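RsbT co-antagonist protein RsbRA (Bacillus subtilis, PDB 2BNL) regulates sigma-B activity in the salt and heat stress response, as a stressosome component that stimulates RsbT kinase activity toward RsbS in vitro. Local coordinates at residues T6-I11 and L95-M99; A71-V75 and Y131-W135; L79-A85 and I127-Y131. One frame throughout, in Å; residues are numbered along the deposited sequence.

Contact 1 of 3, residues T6-I11 and L95-M99; sequences TVYQFI and LYTKM
The F10 ring lies flat against the side chain of M99, deposited as selenomethionine, and this overlap forms the heart of the contact. CG of M99 stands almost exactly above the middle of the ring, 3.5 Å from the F10 centroid and 8° off its normal, a CH-pi contact. The selenium sits obliquely, with M99 SE 4.4 Å from the F10 centroid, so the Met-aromatic component is looser. A bend at the last torsion (chi3 71°) turns the terminal methyl toward the base of the F10 side chain, M99 CE meeting F10 CB at 3.8 Å. F10 itself reaches across because CG is anti to the backbone N. L95 supports the same ring, its CD1 lying 3.7 Å from F10 CE2, while its other methyl, CD2, is touched more loosely by V7 and I11. K98 offers F10 only the base of its chain, with CB 4.1 Å from F10 CZ; its charged end leads away. The segments cross at 90° with their axes 11.8 Å apart, a separation filled by these long apolar side chains. Neighbouring helices extend the apolar cluster: L18 of helix 15-30 touches both I11 and L95, I11 also packs on I50, L53 and L54 of helix 39-54, and helix 109-135 supplies F119 to I11 and F120 to L95.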
ATOM      1  N   THR A   6      -2.379  21.083   1.073  1.00 30.56           N
ATOM      2  CA  THR A   6      -1.874  21.070   2.449  1.00 31.85           C
ATOM      3  C   THR A   6      -0.646  20.125   2.631  1.00 29.96           C
ATOM      4  O   THR A   6       0.359  20.520   3.156  1.00 31.56           O
ATOM      5  CB  THR A   6      -3.044  20.702   3.484  1.00 32.17           C
ATOM      6  OG1 THR A   6      -4.032  21.717   3.402  1.00 33.85           O
ATOM      7  CG2 THR A   6      -2.488  20.751   4.933  1.00 34.40           C
ATOM      8  N   VAL A   7      -0.747  18.884   2.165  1.00 31.23           N
ATOM      9  CA  VAL A   7       0.315  17.943   2.288  1.00 30.96           C
ATOM     10  C   VAL A   7       1.465  18.370   1.407  1.00 30.88           C
ATOM     11  O   VAL A   7       2.614  18.363   1.803  1.00 29.78           O
ATOM     12  CB  VAL A   7      -0.197  16.501   1.977  1.00 31.35           C
ATOM     13  CG1 VAL A   7       0.919  15.498   1.797  1.00 30.99           C
ATOM     14  CG2 VAL A   7      -1.226  16.052   3.106  1.00 31.39           C
ATOM     15  N   TYR A   8       1.156  18.718   0.159  1.00 31.58           N
ATOM     16  CA  TYR A   8       2.242  19.133  -0.772  1.00 32.09           C
ATOM     17  C   TYR A   8       3.067  20.246  -0.171  1.00 32.07           C
ATOM     18  O   TYR A   8       4.310  20.191  -0.172  1.00 29.87           O
ATOM     19  CB  TYR A   8       1.641  19.531  -2.178  1.00 33.23           C
ATOM     20  CG  TYR A   8       2.683  19.894  -3.216  1.00 29.25           C
ATOM     21  CD1 TYR A   8       3.110  18.929  -4.161  1.00 28.25           C
ATOM     22  CD2 TYR A   8       3.364  21.115  -3.155  1.00 29.36           C
ATOM     23  CE1 TYR A   8       4.060  19.221  -5.074  1.00 26.27           C
ATOM     24  CE2 TYR A   8       4.382  21.421  -4.061  1.00 30.13           C
ATOM     25  CZ  TYR A   8       4.711  20.469  -5.024  1.00 26.99           C
ATOM     26  OH  TYR A   8       5.708  20.693  -5.908  1.00 29.33           O
ATOM     27  N   GLN A   9       2.395  21.284   0.339  1.00 32.12           N
ATOM     28  CA  GLN A   9       3.081  22.401   0.960  1.00 33.48           C
ATOM     29  C   GLN A   9       3.967  22.049   2.144  1.00 31.07           C
ATOM     30  O   GLN A   9       5.040  22.555   2.283  1.00 29.87           O
ATOM     31  CB  GLN A   9       2.083  23.459   1.322  1.00 35.48           C
ATOM     32  CG  GLN A   9       2.513  24.312   2.480  1.00 45.24           C
ATOM     33  CD  GLN A   9       1.484  25.390   2.916  1.00 52.34           C
ATOM     34  OE1 GLN A   9       0.264  25.135   3.199  1.00 60.81           O
ATOM     35  NE2 GLN A   9       1.984  26.570   2.974  1.00 48.77           N
ATOM     36  N   PHE A  10       3.531  21.097   2.960  1.00 32.19           N
ATOM     37  CA  PHE A  10       4.326  20.688   4.047  1.00 31.58           C
ATOM     38  C   PHE A  10       5.556  19.969   3.559  1.00 30.26           C
ATOM     39  O   PHE A  10       6.645  20.206   4.037  1.00 32.34           O
ATOM     40  CB  PHE A  10       3.493  19.831   5.043  1.00 32.74           C
ATOM     41  CG  PHE A  10       4.249  19.484   6.263  1.00 32.06           C
ATOM     42  CD1 PHE A  10       4.133  20.262   7.410  1.00 36.33           C
ATOM     43  CD2 PHE A  10       5.130  18.422   6.267  1.00 35.87           C
ATOM     44  CE1 PHE A  10       4.884  19.917   8.546  1.00 40.07           C
ATOM     45  CE2 PHE A  10       5.889  18.100   7.393  1.00 38.82           C
ATOM     46  CZ  PHE A  10       5.766  18.832   8.526  1.00 35.21           C
ATOM     47  N   ILE A  11       5.428  19.113   2.566  1.00 32.61           N
ATOM     48  CA  ILE A  11       6.597  18.460   1.984  1.00 31.00           C
ATOM     49  C   ILE A  11       7.523  19.475   1.403  1.00 30.29           C
ATOM     50  O   ILE A  11       8.728  19.394   1.705  1.00 28.99           O
ATOM     51  CB  ILE A  11       6.233  17.385   0.940  1.00 30.62           C
ATOM     52  CG1 ILE A  11       5.369  16.300   1.619  1.00 33.67           C
ATOM     53  CG2 ILE A  11       7.505  16.823   0.167  1.00 30.63           C
ATOM     54  CD1 ILE A  11       4.557  15.494   0.534  1.00 32.15           C
ATOM     55  N   LEU A  95       5.667  10.930   8.308  1.00 31.83           N
ATOM     56  CA  LEU A  95       5.259  12.266   7.931  1.00 31.77           C
ATOM     57  C   LEU A  95       3.988  12.652   8.732  1.00 31.44           C
ATOM     58  O   LEU A  95       3.848  13.788   9.234  1.00 30.15           O
ATOM     59  CB  LEU A  95       5.030  12.308   6.409  1.00 32.86           C
ATOM     60  CG  LEU A  95       4.205  13.536   5.976  1.00 34.37           C
ATOM     61  CD1 LEU A  95       5.158  14.701   6.106  1.00 37.25           C
ATOM     62  CD2 LEU A  95       3.676  13.479   4.603  1.00 40.27           C
ATOM     63  N   TYR A  96       3.060  11.697   8.886  1.00 31.59           N
ATOM     64  CA  TYR A  96       1.938  11.925   9.742  1.00 31.39           C
ATOM     65  C   TYR A  96       2.331  12.408  11.160  1.00 31.83           C
ATOM     66  O   TYR A  96       1.838  13.410  11.650  1.00 31.00           O
ATOM     67  CB  TYR A  96       1.005  10.706   9.807  1.00 31.53           C
ATOM     68  CG  TYR A  96       0.042  10.820  10.949  1.00 30.67           C
ATOM     69  CD1 TYR A  96      -1.111  11.641  10.851  1.00 30.58           C
ATOM     70  CD2 TYR A  96       0.284  10.155  12.142  1.00 32.94           C
ATOM     71  CE1 TYR A  96      -1.975  11.748  11.882  1.00 32.85           C
ATOM     72  CE2 TYR A  96      -0.595  10.284  13.209  1.00 35.03           C
ATOM     73  CZ  TYR A  96      -1.728  11.063  13.040  1.00 33.38           C
ATOM     74  OH  TYR A  96      -2.598  11.136  14.057  1.00 36.95           O
ATOM     75  N   THR A  97       3.224  11.708  11.795  1.00 32.48           N
ATOM     76  CA  THR A  97       3.683  12.074  13.182  1.00 35.35           C
ATOM     77  C   THR A  97       4.221  13.535  13.167  1.00 37.15           C
ATOM     78  O   THR A  97       3.829  14.330  14.012  1.00 36.05           O
ATOM     79  CB  THR A  97       4.742  11.093  13.610  1.00 35.20           C
ATOM     80  OG1 THR A  97       4.208   9.769  13.576  1.00 34.94           O
ATOM     81  CG2 THR A  97       5.266  11.348  15.051  1.00 40.75           C
ATOM     82  N   LYS A  98       5.058  13.889  12.159  1.00 38.92           N
ATOM     83  CA  LYS A  98       5.563  15.250  11.995  1.00 40.31           C
ATOM     84  C   LYS A  98       4.454  16.253  11.860  1.00 39.74           C
ATOM     85  O   LYS A  98       4.405  17.249  12.604  1.00 39.36           O
ATOM     86  CB  LYS A  98       6.519  15.451  10.788  1.00 41.88           C
ATOM     87  CG  LYS A  98       7.826  14.698  10.815  1.00 47.40           C
ATOM     88  CD  LYS A  98       8.406  14.638  12.257  1.00 55.70           C
ATOM     89  CE  LYS A  98       9.883  14.139  12.390  1.00 55.35           C
ATOM     90  NZ  LYS A  98      10.086  13.949  13.831  1.00 56.81           N
HETATM   91  N   MSE A  99       3.575  16.020  10.904  1.00 37.78           N
HETATM   92  CA  MSE A  99       2.488  16.957  10.638  1.00 38.51           C
HETATM   93  C   MSE A  99       1.474  17.060  11.762  1.00 39.83           C
HETATM   94  O   MSE A  99       0.936  18.136  12.047  1.00 38.95           O
HETATM   95  CB  MSE A  99       1.757  16.548   9.355  1.00 37.77           C
HETATM   96  CG  MSE A  99       2.607  16.791   8.158  1.00 39.93           C
HETATM   97 SE   MSE A  99       1.571  16.575   6.472  1.00 45.58          SE
HETATM   98  CE  MSE A  99       0.401  18.310   6.628  1.00 38.19           C
TER

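Contact 2 of 3, residues A71-V75 and Y131-W135; sequences ALRAV and YSISW
Y131 reaches across to segment 71-75 of helix 64-76, meeting A71 with its first carbon and V75 with its ring. Its CB lies 4.3 Å from A71 CB. From there CG is carried anti to the backbone N (chi1 -176°), which brings the ring face against V75. The CD1 and CE1 side takes most of the contact: CG2 of V75 rests over this face, displaced toward the rim, 3.6 Å from the Y131 centroid and 17° off the ring normal, a CH-pi contact. The same CE1 has A74 near the ring plane, with A74 CB 4.3 Å away at the edge. Beyond the ring, the hydroxyl passes beyond segment 71-75 and bonds to the carbonyl of L79.

V75 is shared between two aromatic groups. While CG2 covers the tyrosine, CG1 meets the indole of W135 obliquely near its rim, V75 CG1 lying 3.6 Å from W135 CZ2. S134 lies alongside, its OG 4.0 Å from L72 CD1; that hydroxyl is satisfied by the Q130 carbonyl in its own helix.

The backbones come close because A71 is small, its CB lying only 3.4 Å from Y131 N. The axes approach to 8.7 Å and their directions differ by 66°. S132 of the second subunit also packs on Y131, which places the crossing at the subunit interface. A close helix crossing, with A71 and A74 facing helix 109-135, joins helix 64-76 to the last helix of an all-helical, globin-like domain that forms the N-terminal part of RsbRA.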
ATOM      1  N   ALA A  71      11.618   2.543  -9.412  1.00 31.40           N
ATOM      2  CA  ALA A  71      11.190   1.151  -9.190  1.00 32.72           C
ATOM      3  C   ALA A  71      12.209   0.184  -9.754  1.00 32.13           C
ATOM      4  O   ALA A  71      12.560  -0.825  -9.112  1.00 31.80           O
ATOM      5  CB  ALA A  71       9.812   0.931  -9.814  1.00 32.20           C
ATOM      6  N   LEU A  72      12.687   0.471 -10.946  1.00 31.06           N
ATOM      7  CA  LEU A  72      13.715  -0.319 -11.583  1.00 31.81           C
ATOM      8  C   LEU A  72      15.016  -0.395 -10.804  1.00 31.53           C
ATOM      9  O   LEU A  72      15.602  -1.456 -10.622  1.00 30.92           O
ATOM     10  CB  LEU A  72      13.993   0.222 -12.985  1.00 31.71           C
ATOM     11  CG  LEU A  72      15.020  -0.467 -13.865  1.00 33.85           C
ATOM     12  CD1 LEU A  72      14.726  -1.904 -14.098  1.00 35.86           C
ATOM     13  CD2 LEU A  72      15.324   0.255 -15.153  1.00 35.14           C
ATOM     14  N   ARG A  73      15.423   0.742 -10.249  1.00 31.47           N
ATOM     15  CA  ARG A  73      16.622   0.779  -9.396  1.00 31.57           C
ATOM     16  C   ARG A  73      16.393  -0.076  -8.171  1.00 30.07           C
ATOM     17  O   ARG A  73      17.300  -0.846  -7.757  1.00 32.00           O
ATOM     18  CB  ARG A  73      16.898   2.235  -8.964  1.00 32.85           C
ATOM     19  CG  ARG A  73      18.196   2.528  -8.303  1.00 40.91           C
ATOM     20  CD  ARG A  73      18.240   4.124  -7.889  1.00 47.65           C
ATOM     21  NE  ARG A  73      18.883   4.143  -6.588  1.00 57.90           N
ATOM     22  CZ  ARG A  73      19.101   5.194  -5.742  1.00 56.29           C
ATOM     23  NH1 ARG A  73      18.616   6.464  -6.022  1.00 49.20           N
ATOM     24  NH2 ARG A  73      19.803   4.910  -4.565  1.00 36.29           N
ATOM     25  N   ALA A  74      15.237   0.068  -7.543  1.00 29.34           N
ATOM     26  CA  ALA A  74      14.902  -0.782  -6.406  1.00 30.38           C
ATOM     27  C   ALA A  74      15.064  -2.317  -6.641  1.00 31.30           C
ATOM     28  O   ALA A  74      15.696  -3.053  -5.855  1.00 30.53           O
ATOM     29  CB  ALA A  74      13.515  -0.439  -5.793  1.00 32.44           C
ATOM     30  N   VAL A  75      14.483  -2.775  -7.719  1.00 31.14           N
ATOM     31  CA  VAL A  75      14.695  -4.121  -8.215  1.00 31.77           C
ATOM     32  C   VAL A  75      16.164  -4.407  -8.368  1.00 32.44           C
ATOM     33  O   VAL A  75      16.625  -5.435  -7.814  1.00 30.77           O
ATOM     34  CB  VAL A  75      13.966  -4.345  -9.549  1.00 32.63           C
ATOM     35  CG1 VAL A  75      14.343  -5.792 -10.153  1.00 36.57           C
ATOM     36  CG2 VAL A  75      12.467  -4.201  -9.325  1.00 30.71           C
ATOM     37  N   TYR A 131       7.454  -1.545 -10.208  1.00 30.97           N
ATOM     38  CA  TYR A 131       8.324  -2.548  -9.593  1.00 28.82           C
ATOM     39  C   TYR A 131       8.050  -3.947 -10.205  1.00 30.02           C
ATOM     40  O   TYR A 131       8.972  -4.704 -10.675  1.00 30.27           O
ATOM     41  CB  TYR A 131       8.096  -2.566  -8.078  1.00 30.85           C
ATOM     42  CG  TYR A 131       9.020  -3.510  -7.397  1.00 29.52           C
ATOM     43  CD1 TYR A 131      10.212  -3.037  -6.808  1.00 29.75           C
ATOM     44  CD2 TYR A 131       8.797  -4.845  -7.426  1.00 31.31           C
ATOM     45  CE1 TYR A 131      11.108  -3.944  -6.170  1.00 27.86           C
ATOM     46  CE2 TYR A 131       9.692  -5.757  -6.791  1.00 30.04           C
ATOM     47  CZ  TYR A 131      10.825  -5.272  -6.166  1.00 30.19           C
ATOM     48  OH  TYR A 131      11.731  -6.196  -5.650  1.00 26.02           O
ATOM     49  N   SER A 132       6.775  -4.335 -10.163  1.00 30.96           N
ATOM     50  CA  SER A 132       6.325  -5.639 -10.651  1.00 31.95           C
ATOM     51  C   SER A 132       6.552  -5.749 -12.164  1.00 32.43           C
ATOM     52  O   SER A 132       7.016  -6.781 -12.638  1.00 32.30           O
ATOM     53  CB  SER A 132       4.808  -5.876 -10.304  1.00 32.04           C
ATOM     54  OG  SER A 132       4.381  -7.205 -10.674  1.00 34.06           O
ATOM     55  N   ILE A 133       6.236  -4.687 -12.890  1.00 34.23           N
ATOM     56  CA  ILE A 133       6.381  -4.626 -14.354  1.00 36.55           C
ATOM     57  C   ILE A 133       7.793  -4.813 -14.714  1.00 38.15           C
ATOM     58  O   ILE A 133       8.047  -5.505 -15.667  1.00 39.77           O
ATOM     59  CB  ILE A 133       5.771  -3.359 -14.974  1.00 37.55           C
ATOM     60  CG1 ILE A 133       4.275  -3.498 -15.047  1.00 42.63           C
ATOM     61  CG2 ILE A 133       6.379  -3.048 -16.347  1.00 41.95           C
ATOM     62  CD1 ILE A 133       3.539  -2.191 -15.324  1.00 47.14           C
ATOM     63  N   SER A 134       8.743  -4.339 -13.915  1.00 40.69           N
ATOM     64  CA  SER A 134      10.159  -4.541 -14.248  1.00 43.58           C
ATOM     65  C   SER A 134      10.423  -6.042 -14.471  1.00 48.93           C
ATOM     66  O   SER A 134      11.297  -6.454 -15.279  1.00 51.42           O
ATOM     67  CB  SER A 134      11.031  -3.908 -13.228  1.00 43.80           C
ATOM     68  OG  SER A 134      10.884  -2.474 -13.352  1.00 40.04           O
ATOM     69  N   TRP A 135       9.614  -6.901 -13.852  1.00 51.27           N
ATOM     70  CA  TRP A 135       9.783  -8.377 -14.003  1.00 52.40           C
ATOM     71  C   TRP A 135       8.920  -8.973 -15.122  1.00 52.98           C
ATOM     72  O   TRP A 135       9.462  -9.711 -15.960  1.00 52.85           O
ATOM     73  CB  TRP A 135       9.476  -9.066 -12.708  1.00 52.79           C
ATOM     74  CG  TRP A 135      10.502  -8.833 -11.608  1.00 54.76           C
ATOM     75  CD1 TRP A 135      10.306  -8.147 -10.399  1.00 51.77           C
ATOM     76  CD2 TRP A 135      11.867  -9.308 -11.592  1.00 53.41           C
ATOM     77  NE1 TRP A 135      11.440  -8.267  -9.603  1.00 54.46           N
ATOM     78  CE2 TRP A 135      12.419  -8.964 -10.313  1.00 58.22           C
ATOM     79  CE3 TRP A 135      12.633 -10.097 -12.454  1.00 56.99           C
ATOM     80  CZ2 TRP A 135      13.781  -9.321  -9.945  1.00 55.67           C
ATOM     81  CZ3 TRP A 135      13.986 -10.474 -12.064  1.00 54.68           C
ATOM     82  CH2 TRP A 135      14.528 -10.053 -10.833  1.00 54.81           C
TER

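Contact 3 of 3, residues L79-A85 and I127-Y131; sequences LSMKFLA and IFNQY
L79 meets Y131 through its carbonyl, which takes the tyrosine hydroxyl at the ring edge. Y131 OH donates to L79 O over 2.6 Å, in the carbonyl plane and on a lone pair, with a C=O...donor angle of 141°. S80 follows as N-cap of helix 81-100, its OG accepting from F83 N at 3.0 Å, so the turn that presents the L79 carbonyl is itself tied to the helix start. M81 then covers the Y131 face opposite the one occupied by V75: its CA stands over the ring toward the rim, and M81 CB reaches Y131 CE2 at 3.7 Å. Its selenium lies obliquely between two aromatics, M81 SE being 4.6 Å from the Y131 centroid and 4.8 Å from that of F128, both Met-aromatic contacts; the terminal methyl is modelled with a doubtfully short bond. One turn on, L84 pushes a single methyl between two partners, CD2 lying 3.7 Å from Y131 CD1 and 3.9 Å from I127 CG2. A85 completes the segment with its CB 3.8 Å from F128 CE1, a ring carried toward helix 81-100 with CG beside the backbone N and anti to the carbonyl carbon (chi1 -59°). Replacing Y131 with a phenylalanine would probably deprive the L79 carbonyl of this side-chain donor and leave the ring held by apolar packing alone. F128 also meets F128 of the second subunit, and K82 forms a salt bridge with E126 of that subunit. The segments run antiparallel, at 164°, and pair helix 81-100 with helix 109-135 as a long helical hairpin of the globin-like domain, and one side of this pair takes part in the dimer interface.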
ATOM      1  N   LEU A  79      16.275  -4.621  -3.422  1.00 33.07           N
ATOM      2  CA  LEU A  79      15.134  -4.363  -2.475  1.00 32.43           C
ATOM      3  C   LEU A  79      13.961  -5.234  -2.943  1.00 32.88           C
ATOM      4  O   LEU A  79      13.619  -5.233  -4.093  1.00 32.92           O
ATOM      5  CB  LEU A  79      14.725  -2.919  -2.409  1.00 32.08           C
ATOM      6  CG  LEU A  79      15.857  -1.920  -2.146  1.00 35.92           C
ATOM      7  CD1 LEU A  79      15.092  -0.564  -2.062  1.00 35.35           C
ATOM      8  CD2 LEU A  79      16.649  -2.293  -0.875  1.00 39.11           C
ATOM      9  N   SER A  80      13.403  -6.040  -2.056  1.00 32.85           N
ATOM     10  CA  SER A  80      12.150  -6.764  -2.370  1.00 31.73           C
ATOM     11  C   SER A  80      10.975  -5.862  -2.371  1.00 28.98           C
ATOM     12  O   SER A  80      11.023  -4.732  -1.883  1.00 28.75           O
ATOM     13  CB  SER A  80      11.901  -7.844  -1.315  1.00 33.63           C
ATOM     14  OG  SER A  80      11.740  -7.316  -0.025  1.00 31.91           O
HETATM   15  N   MSE A  81       9.864  -6.383  -2.906  1.00 30.81           N
HETATM   16  CA  MSE A  81       8.607  -5.651  -2.991  1.00 30.21           C
HETATM   17  C   MSE A  81       8.172  -5.475  -1.567  1.00 28.99           C
HETATM   18  O   MSE A  81       7.633  -4.455  -1.215  1.00 33.06           O
HETATM   19  CB  MSE A  81       7.543  -6.408  -3.802  1.00 30.02           C
HETATM   20  CG  MSE A  81       6.235  -5.911  -3.628  1.00 30.60           C
HETATM   21 SE   MSE A  81       5.881  -4.242  -4.569  1.00 48.12          SE
HETATM   22  CE  MSE A  81       5.445  -3.767  -3.415  1.00 37.55           C
ATOM     23  N   LYS A  82       8.321  -6.510  -0.784  1.00 29.82           N
ATOM     24  CA  LYS A  82       7.972  -6.493   0.661  1.00 29.77           C
ATOM     25  C   LYS A  82       8.666  -5.299   1.342  1.00 28.48           C
ATOM     26  O   LYS A  82       8.057  -4.550   2.097  1.00 29.91           O
ATOM     27  CB  LYS A  82       8.388  -7.852   1.341  1.00 29.98           C
ATOM     28  CG  LYS A  82       8.026  -7.876   2.777  1.00 35.03           C
ATOM     29  CD  LYS A  82       6.491  -8.148   2.952  1.00 42.16           C
ATOM     30  CE  LYS A  82       5.971  -8.293   4.464  1.00 45.60           C
ATOM     31  NZ  LYS A  82       4.496  -8.786   4.826  1.00 41.09           N
ATOM     32  N   PHE A  83      10.003  -5.191   1.172  1.00 29.74           N
ATOM     33  CA  PHE A  83      10.817  -4.112   1.742  1.00 29.04           C
ATOM     34  C   PHE A  83      10.346  -2.746   1.236  1.00 30.59           C
ATOM     35  O   PHE A  83      10.126  -1.785   2.002  1.00 30.68           O
ATOM     36  CB  PHE A  83      12.312  -4.282   1.296  1.00 32.08           C
ATOM     37  CG  PHE A  83      13.217  -3.235   1.866  1.00 31.90           C
ATOM     38  CD1 PHE A  83      13.858  -3.452   3.069  1.00 34.23           C
ATOM     39  CD2 PHE A  83      13.341  -2.035   1.288  1.00 34.08           C
ATOM     40  CE1 PHE A  83      14.692  -2.397   3.652  1.00 36.60           C
ATOM     41  CE2 PHE A  83      14.208  -1.025   1.792  1.00 36.02           C
ATOM     42  CZ  PHE A  83      14.851  -1.210   3.024  1.00 32.01           C
ATOM     43  N   LEU A  84      10.186  -2.654  -0.066  1.00 28.71           N
ATOM     44  CA  LEU A  84       9.727  -1.417  -0.645  1.00 30.68           C
ATOM     45  C   LEU A  84       8.387  -0.989  -0.101  1.00 29.97           C
ATOM     46  O   LEU A  84       8.248   0.172   0.292  1.00 30.96           O
ATOM     47  CB  LEU A  84       9.740  -1.506  -2.180  1.00 30.43           C
ATOM     48  CG  LEU A  84       9.222  -0.240  -2.891  1.00 33.34           C
ATOM     49  CD1 LEU A  84      10.165   0.886  -2.598  1.00 35.46           C
ATOM     50  CD2 LEU A  84       9.234  -0.508  -4.292  1.00 39.01           C
ATOM     51  N   ALA A  85       7.412  -1.907  -0.087  1.00 31.19           N
ATOM     52  CA  ALA A  85       6.064  -1.567   0.360  1.00 30.33           C
ATOM     53  C   ALA A  85       6.058  -1.271   1.862  1.00 30.07           C
ATOM     54  O   ALA A  85       5.434  -0.377   2.307  1.00 30.46           O
ATOM     55  CB  ALA A  85       5.115  -2.701   0.015  1.00 30.16           C
ATOM     56  N   ILE A 127       4.217   3.194  -8.089  1.00 28.78           N
ATOM     57  CA  ILE A 127       5.514   2.602  -7.809  1.00 28.54           C
ATOM     58  C   ILE A 127       5.483   1.062  -7.710  1.00 29.69           C
ATOM     59  O   ILE A 127       6.374   0.346  -8.282  1.00 29.73           O
ATOM     60  CB  ILE A 127       6.227   3.275  -6.570  1.00 28.46           C
ATOM     61  CG1 ILE A 127       6.554   4.739  -6.800  1.00 29.39           C
ATOM     62  CG2 ILE A 127       7.481   2.448  -6.132  1.00 29.87           C
ATOM     63  CD1 ILE A 127       6.925   5.496  -5.552  1.00 31.79           C
ATOM     64  N   PHE A 128       4.545   0.532  -6.946  1.00 28.89           N
ATOM     65  CA  PHE A 128       4.453  -0.917  -6.800  1.00 28.04           C
ATOM     66  C   PHE A 128       4.265  -1.525  -8.230  1.00 28.09           C
ATOM     67  O   PHE A 128       4.849  -2.548  -8.581  1.00 26.27           O
ATOM     68  CB  PHE A 128       3.298  -1.342  -5.878  1.00 28.16           C
ATOM     69  CG  PHE A 128       3.357  -0.813  -4.497  1.00 29.81           C
ATOM     70  CD1 PHE A 128       4.558  -0.515  -3.897  1.00 33.60           C
ATOM     71  CD2 PHE A 128       2.240  -0.678  -3.774  1.00 33.78           C
ATOM     72  CE1 PHE A 128       4.598  -0.016  -2.608  1.00 34.78           C
ATOM     73  CE2 PHE A 128       2.262  -0.243  -2.453  1.00 34.90           C
ATOM     74  CZ  PHE A 128       3.489   0.136  -1.901  1.00 33.39           C
ATOM     75  N   ASN A 129       3.357  -0.905  -9.016  1.00 28.25           N
ATOM     76  CA  ASN A 129       3.089  -1.419 -10.372  1.00 29.13           C
ATOM     77  C   ASN A 129       4.355  -1.509 -11.210  1.00 27.82           C
ATOM     78  O   ASN A 129       4.598  -2.476 -11.878  1.00 27.84           O
ATOM     79  CB  ASN A 129       2.030  -0.536 -11.020  1.00 29.47           C
ATOM     80  CG  ASN A 129       1.407  -1.153 -12.260  1.00 32.43           C
ATOM     81  OD1 ASN A 129       0.926  -2.279 -12.255  1.00 27.65           O
ATOM     82  ND2 ASN A 129       1.435  -0.406 -13.354  1.00 31.94           N
ATOM     83  N   GLN A 130       5.181  -0.462 -11.153  1.00 28.06           N
ATOM     84  CA  GLN A 130       6.423  -0.382 -12.022  1.00 29.14           C
ATOM     85  C   GLN A 130       7.483  -1.318 -11.503  1.00 29.05           C
ATOM     86  O   GLN A 130       8.192  -1.923 -12.254  1.00 29.62           O
ATOM     87  CB  GLN A 130       6.926   1.056 -12.051  1.00 29.30           C
ATOM     88  CG  GLN A 130       6.086   1.926 -12.957  1.00 30.22           C
ATOM     89  CD  GLN A 130       6.024   1.433 -14.434  1.00 33.17           C
ATOM     90  OE1 GLN A 130       7.015   1.098 -15.048  1.00 37.57           O
ATOM     91  NE2 GLN A 130       4.890   1.522 -14.979  1.00 35.66           N
ATOM     92  N   TYR A 131       7.454  -1.545 -10.208  1.00 30.97           N
ATOM     93  CA  TYR A 131       8.324  -2.548  -9.593  1.00 28.82           C
ATOM     94  C   TYR A 131       8.050  -3.947 -10.205  1.00 30.02           C
ATOM     95  O   TYR A 131       8.972  -4.704 -10.675  1.00 30.27           O
ATOM     96  CB  TYR A 131       8.096  -2.566  -8.078  1.00 30.85           C
ATOM     97  CG  TYR A 131       9.020  -3.510  -7.397  1.00 29.52           C
ATOM     98  CD1 TYR A 131      10.212  -3.037  -6.808  1.00 29.75           C
ATOM     99  CD2 TYR A 131       8.797  -4.845  -7.426  1.00 31.31           C
ATOM    100  CE1 TYR A 131      11.108  -3.944  -6.170  1.00 27.86           C
ATOM    101  CE2 TYR A 131       9.692  -5.757  -6.791  1.00 30.04           C
ATOM    102  CZ  TYR A 131      10.825  -5.272  -6.166  1.00 30.19           C
ATOM    103  OH  TYR A 131      11.731  -6.196  -5.650  1.00 26.02           O
TER

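In the fold
Contacts 2 and 3 are neighbours, their centres about 7 Å apart on one side of the chain's centre, and contact 1 lies on the opposite side, its centre about 27 Å from that of contact 2 and about 23 Å from that of contact 3. Y131 belongs to both neighbours, and A74 O probably accepts a hydrogen bond from L79 N, linking helix 64-76 to the turn leading into helix 81-100. Helix 81-100 serves contact 3 near its start and contact 1 near its end, spanning the domain. Along the chain, contact 1 interleaves with the other two. The N-terminal and C-terminal helices are thus tied to one globin-like core, and contacts 2 and 3 touch the second subunit.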